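Local coordinates for 5-oxoprolinase subunit A (Thermus thermophilus, PDB 2DFA), which probably catalyses the ATP-dependent cleavage of 5-oxoproline to L-glutamate, acting as one component of a three-subunit complex, at residues Val83-Gly92 / Thr124-Phe135. Sequence-based numbering, arbitrary orientation.
Sequences VYADVLYQIG and TARAIALAVKAF
Y84 lies as a knob in the hole formed by A127, L130, A131 and A134. Its CG stands anti to the backbone N (chi1 174°), which carries the ring across to helix 122-135; CE1 comes within 3.5 Å of A131 CA, A127 O meets the ring edge near its plane, and OH ends 3.6 Å from A134 CB. A131 CB touches both Y84 O and, at 3.7 Å, V87 CG1, one turn further along helix 80-100. V83 CG1 bridges A127 CB and I128 CG1. The axes of segments 83-92 and 124-135 approach to 8.1 Å and cross at -38°, consistent with the small side chains of A127, A131 and A134. This apolar pair probably belongs to the helical layer of the distorted beta/alpha barrel of the glycoside hydrolase/deacetylase clan. I91 divides its branches: CD1 abuts V132 CG2, whereas CG2 makes a CH-pi contact 3.6 Å from the F135 ring centroid. That ring also reaches G92 CA with CE1, while L88 CD2 rests 4.1 Å from F135 CB. Replacing F135 by alanine would probably leave I91 CG2 without its aromatic face and open a gap beside G92. A100 of the second subunit packs against both Y84 and L88.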
loop_
_atom_site.group_PDB
_atom_site.type_symbol
_atom_site.label_atom_id
_atom_site.label_comp_id
_atom_site.label_asym_id
_atom_site.label_seq_id
_atom_site.Cartn_x
_atom_site.Cartn_y
_atom_site.Cartn_z
ATOM N N VAL A 83 -2.601 -16.105 -7.642
ATOM C CA VAL A 83 -3.527 -16.534 -6.583
ATOM C C VAL A 83 -2.800 -17.476 -5.613
ATOM O O VAL A 83 -2.878 -17.337 -4.383
ATOM C CB VAL A 83 -4.756 -17.263 -7.188
ATOM C CG1 VAL A 83 -5.579 -17.941 -6.081
ATOM C CG2 VAL A 83 -5.617 -16.266 -7.952
ATOM N N TYR A 84 -2.088 -18.436 -6.188
ATOM C CA TYR A 84 -1.314 -19.409 -5.416
ATOM C C TYR A 84 -0.308 -18.736 -4.470
ATOM O O TYR A 84 -0.249 -19.052 -3.275
ATOM C CB TYR A 84 -0.567 -20.327 -6.386
ATOM C CG TYR A 84 0.388 -21.298 -5.736
ATOM C CD1 TYR A 84 -0.073 -22.488 -5.167
ATOM C CD2 TYR A 84 1.761 -21.041 -5.716
ATOM C CE1 TYR A 84 0.816 -23.402 -4.597
ATOM C CE2 TYR A 84 2.656 -21.947 -5.151
ATOM C CZ TYR A 84 2.174 -23.128 -4.598
ATOM O OH TYR A 84 3.060 -24.051 -4.085
ATOM N N ALA A 85 0.480 -17.806 -5.005
ATOM C CA ALA A 85 1.484 -17.104 -4.216
ATOM C C ALA A 85 0.862 -16.215 -3.138
ATOM O O ALA A 85 1.333 -16.181 -2.000
ATOM C CB ALA A 85 2.382 -16.256 -5.136
ATOM N N ASP A 86 -0.194 -15.496 -3.502
ATOM C CA ASP A 86 -0.862 -14.612 -2.547
ATOM C C ASP A 86 -1.481 -15.389 -1.388
ATOM O O ASP A 86 -1.391 -14.970 -0.236
ATOM C CB ASP A 86 -1.933 -13.793 -3.260
ATOM C CG ASP A 86 -1.342 -12.670 -4.088
ATOM O OD1 ASP A 86 -0.097 -12.564 -4.139
ATOM O OD2 ASP A 86 -2.121 -11.893 -4.678
ATOM N N VAL A 87 -2.111 -16.517 -1.697
ATOM C CA VAL A 87 -2.723 -17.346 -0.659
ATOM C C VAL A 87 -1.654 -17.935 0.257
ATOM O O VAL A 87 -1.813 -17.945 1.482
ATOM C CB VAL A 87 -3.574 -18.481 -1.275
ATOM C CG1 VAL A 87 -4.026 -19.473 -0.186
ATOM C CG2 VAL A 87 -4.794 -17.878 -1.964
ATOM N N LEU A 88 -0.560 -18.428 -0.322
ATOM C CA LEU A 88 0.519 -18.993 0.494
ATOM C C LEU A 88 1.074 -17.947 1.456
ATOM O O LEU A 88 1.276 -18.209 2.643
ATOM C CB LEU A 88 1.673 -19.482 -0.382
ATOM C CG LEU A 88 1.742 -20.962 -0.733
ATOM C CD1 LEU A 88 3.003 -21.227 -1.549
ATOM C CD2 LEU A 88 1.761 -21.791 0.545
ATOM N N TYR A 89 1.343 -16.763 0.913
ATOM C CA TYR A 89 1.881 -15.654 1.681
ATOM C C TYR A 89 0.993 -15.352 2.885
ATOM O O TYR A 89 1.475 -15.201 4.003
ATOM C CB TYR A 89 1.970 -14.410 0.777
ATOM C CG TYR A 89 2.577 -13.189 1.427
ATOM C CD1 TYR A 89 1.845 -12.410 2.336
ATOM C CD2 TYR A 89 3.888 -12.807 1.138
ATOM C CE1 TYR A 89 2.403 -11.288 2.936
ATOM C CE2 TYR A 89 4.460 -11.688 1.736
ATOM C CZ TYR A 89 3.716 -10.932 2.634
ATOM O OH TYR A 89 4.284 -9.840 3.239
ATOM N N GLN A 90 -0.308 -15.255 2.638
ATOM C CA GLN A 90 -1.263 -14.932 3.692
ATOM C C GLN A 90 -1.399 -16.018 4.746
ATOM O O GLN A 90 -1.402 -15.731 5.942
ATOM C CB GLN A 90 -2.617 -14.620 3.064
ATOM C CG GLN A 90 -2.602 -13.304 2.273
ATOM C CD GLN A 90 -3.920 -13.001 1.601
ATOM O OE1 GLN A 90 -4.859 -12.515 2.236
ATOM N NE2 GLN A 90 -4.004 -13.288 0.306
ATOM N N ILE A 91 -1.515 -17.263 4.305
ATOM C CA ILE A 91 -1.631 -18.376 5.248
ATOM C C ILE A 91 -0.391 -18.404 6.128
ATOM O O ILE A 91 -0.480 -18.586 7.341
ATOM C CB ILE A 91 -1.752 -19.729 4.508
ATOM C CG1 ILE A 91 -3.123 -19.831 3.841
ATOM C CG2 ILE A 91 -1.524 -20.884 5.487
ATOM C CD1 ILE A 91 -3.273 -21.066 2.961
ATOM N N GLY A 92 0.773 -18.225 5.513
ATOM C CA GLY A 92 2.009 -18.237 6.278
ATOM C C GLY A 92 2.087 -17.138 7.320
ATOM O O GLY A 92 2.480 -17.386 8.468
ATOM N N THR A 124 -8.764 -20.619 -10.550
ATOM C CA THR A 124 -8.592 -19.901 -9.295
ATOM C C THR A 124 -8.809 -20.877 -8.145
ATOM O O THR A 124 -8.042 -20.904 -7.189
ATOM C CB THR A 124 -9.614 -18.759 -9.159
ATOM O OG1 THR A 124 -9.332 -17.749 -10.132
ATOM C CG2 THR A 124 -9.543 -18.148 -7.763
ATOM N N ALA A 125 -9.870 -21.670 -8.243
ATOM C CA ALA A 125 -10.186 -22.659 -7.213
ATOM C C ALA A 125 -9.017 -23.624 -7.023
ATOM O O ALA A 125 -8.631 -23.934 -5.898
ATOM C CB ALA A 125 -11.439 -23.433 -7.602
ATOM N N ARG A 126 -8.463 -24.103 -8.129
ATOM C CA ARG A 126 -7.334 -25.025 -8.077
ATOM C C ARG A 126 -6.111 -24.381 -7.427
ATOM O O ARG A 126 -5.429 -25.015 -6.620
ATOM C CB ARG A 126 -6.973 -25.505 -9.488
ATOM C CG ARG A 126 -5.678 -26.301 -9.565
ATOM C CD ARG A 126 -5.390 -26.778 -10.991
ATOM N NE ARG A 126 -4.053 -27.360 -11.113
ATOM C CZ ARG A 126 -2.932 -26.660 -11.275
ATOM N NH1 ARG A 126 -2.968 -25.334 -11.342
ATOM N NH2 ARG A 126 -1.765 -27.288 -11.367
ATOM N N ALA A 127 -5.832 -23.125 -7.779
ATOM C CA ALA A 127 -4.686 -22.412 -7.215
ATOM C C ALA A 127 -4.797 -22.291 -5.697
ATOM O O ALA A 127 -3.816 -22.464 -4.982
ATOM C CB ALA A 127 -4.559 -21.016 -7.844
ATOM N N ILE A 128 -5.994 -21.991 -5.206
ATOM C CA ILE A 128 -6.200 -21.865 -3.770
ATOM C C ILE A 128 -5.960 -23.218 -3.109
ATOM O O ILE A 128 -5.238 -23.328 -2.112
ATOM C CB ILE A 128 -7.638 -21.413 -3.454
ATOM C CG1 ILE A 128 -7.865 -19.996 -3.986
ATOM C CG2 ILE A 128 -7.883 -21.476 -1.938
ATOM C CD1 ILE A 128 -9.290 -19.504 -3.833
ATOM N N ALA A 129 -6.571 -24.249 -3.683
ATOM C CA ALA A 129 -6.444 -25.602 -3.167
ATOM C C ALA A 129 -4.987 -26.054 -3.099
ATOM O O ALA A 129 -4.556 -26.605 -2.087
ATOM C CB ALA A 129 -7.261 -26.559 -4.034
ATOM N N LEU A 130 -4.224 -25.823 -4.165
ATOM C CA LEU A 130 -2.821 -26.227 -4.171
ATOM C C LEU A 130 -1.971 -25.448 -3.172
ATOM O O LEU A 130 -1.054 -26.004 -2.571
ATOM C CB LEU A 130 -2.234 -26.110 -5.582
ATOM C CG LEU A 130 -2.849 -27.120 -6.566
ATOM C CD1 LEU A 130 -2.153 -27.018 -7.922
ATOM C CD2 LEU A 130 -2.718 -28.538 -5.998
ATOM N N ALA A 131 -2.271 -24.165 -2.987
ATOM C CA ALA A 131 -1.531 -23.351 -2.022
ATOM C C ALA A 131 -1.743 -23.932 -0.631
ATOM O O ALA A 131 -0.789 -24.124 0.125
ATOM C CB ALA A 131 -2.017 -21.895 -2.054
ATOM N N VAL A 132 -2.998 -24.200 -0.295
ATOM C CA VAL A 132 -3.331 -24.775 1.009
ATOM C C VAL A 132 -2.665 -26.138 1.175
ATOM O O VAL A 132 -2.099 -26.437 2.227
ATOM C CB VAL A 132 -4.854 -24.954 1.171
ATOM C CG1 VAL A 132 -5.164 -25.754 2.446
ATOM C CG2 VAL A 132 -5.528 -23.590 1.230
ATOM N N LYS A 133 -2.732 -26.961 0.131
ATOM C CA LYS A 133 -2.141 -28.297 0.182
ATOM C C LYS A 133 -0.624 -28.243 0.339
ATOM O O LYS A 133 -0.042 -29.034 1.082
ATOM C CB LYS A 133 -2.492 -29.092 -1.084
ATOM C CG LYS A 133 -2.029 -30.550 -1.031
ATOM C CD LYS A 133 -2.339 -31.298 -2.318
ATOM C CE LYS A 133 -2.062 -32.797 -2.166
ATOM N NZ LYS A 133 -2.448 -33.548 -3.391
ATOM N N ALA A 134 0.012 -27.310 -0.366
ATOM C CA ALA A 134 1.462 -27.157 -0.304
ATOM C C ALA A 134 1.929 -26.736 1.088
ATOM O O ALA A 134 3.028 -27.095 1.512
ATOM C CB ALA A 134 1.931 -26.126 -1.349
ATOM N N PHE A 135 1.094 -25.976 1.794
ATOM C CA PHE A 135 1.429 -25.509 3.139
ATOM C C PHE A 135 1.232 -26.605 4.188
ATOM O O PHE A 135 2.082 -26.801 5.052
ATOM C CB PHE A 135 0.562 -24.305 3.518
ATOM C CG PHE A 135 0.923 -23.692 4.843
ATOM C CD1 PHE A 135 2.062 -22.898 4.972
ATOM C CD2 PHE A 135 0.137 -23.920 5.967
ATOM C CE1 PHE A 135 2.410 -22.343 6.203
ATOM C CE2 PHE A 135 0.480 -23.366 7.201
ATOM C CZ PHE A 135 1.617 -22.579 7.317
#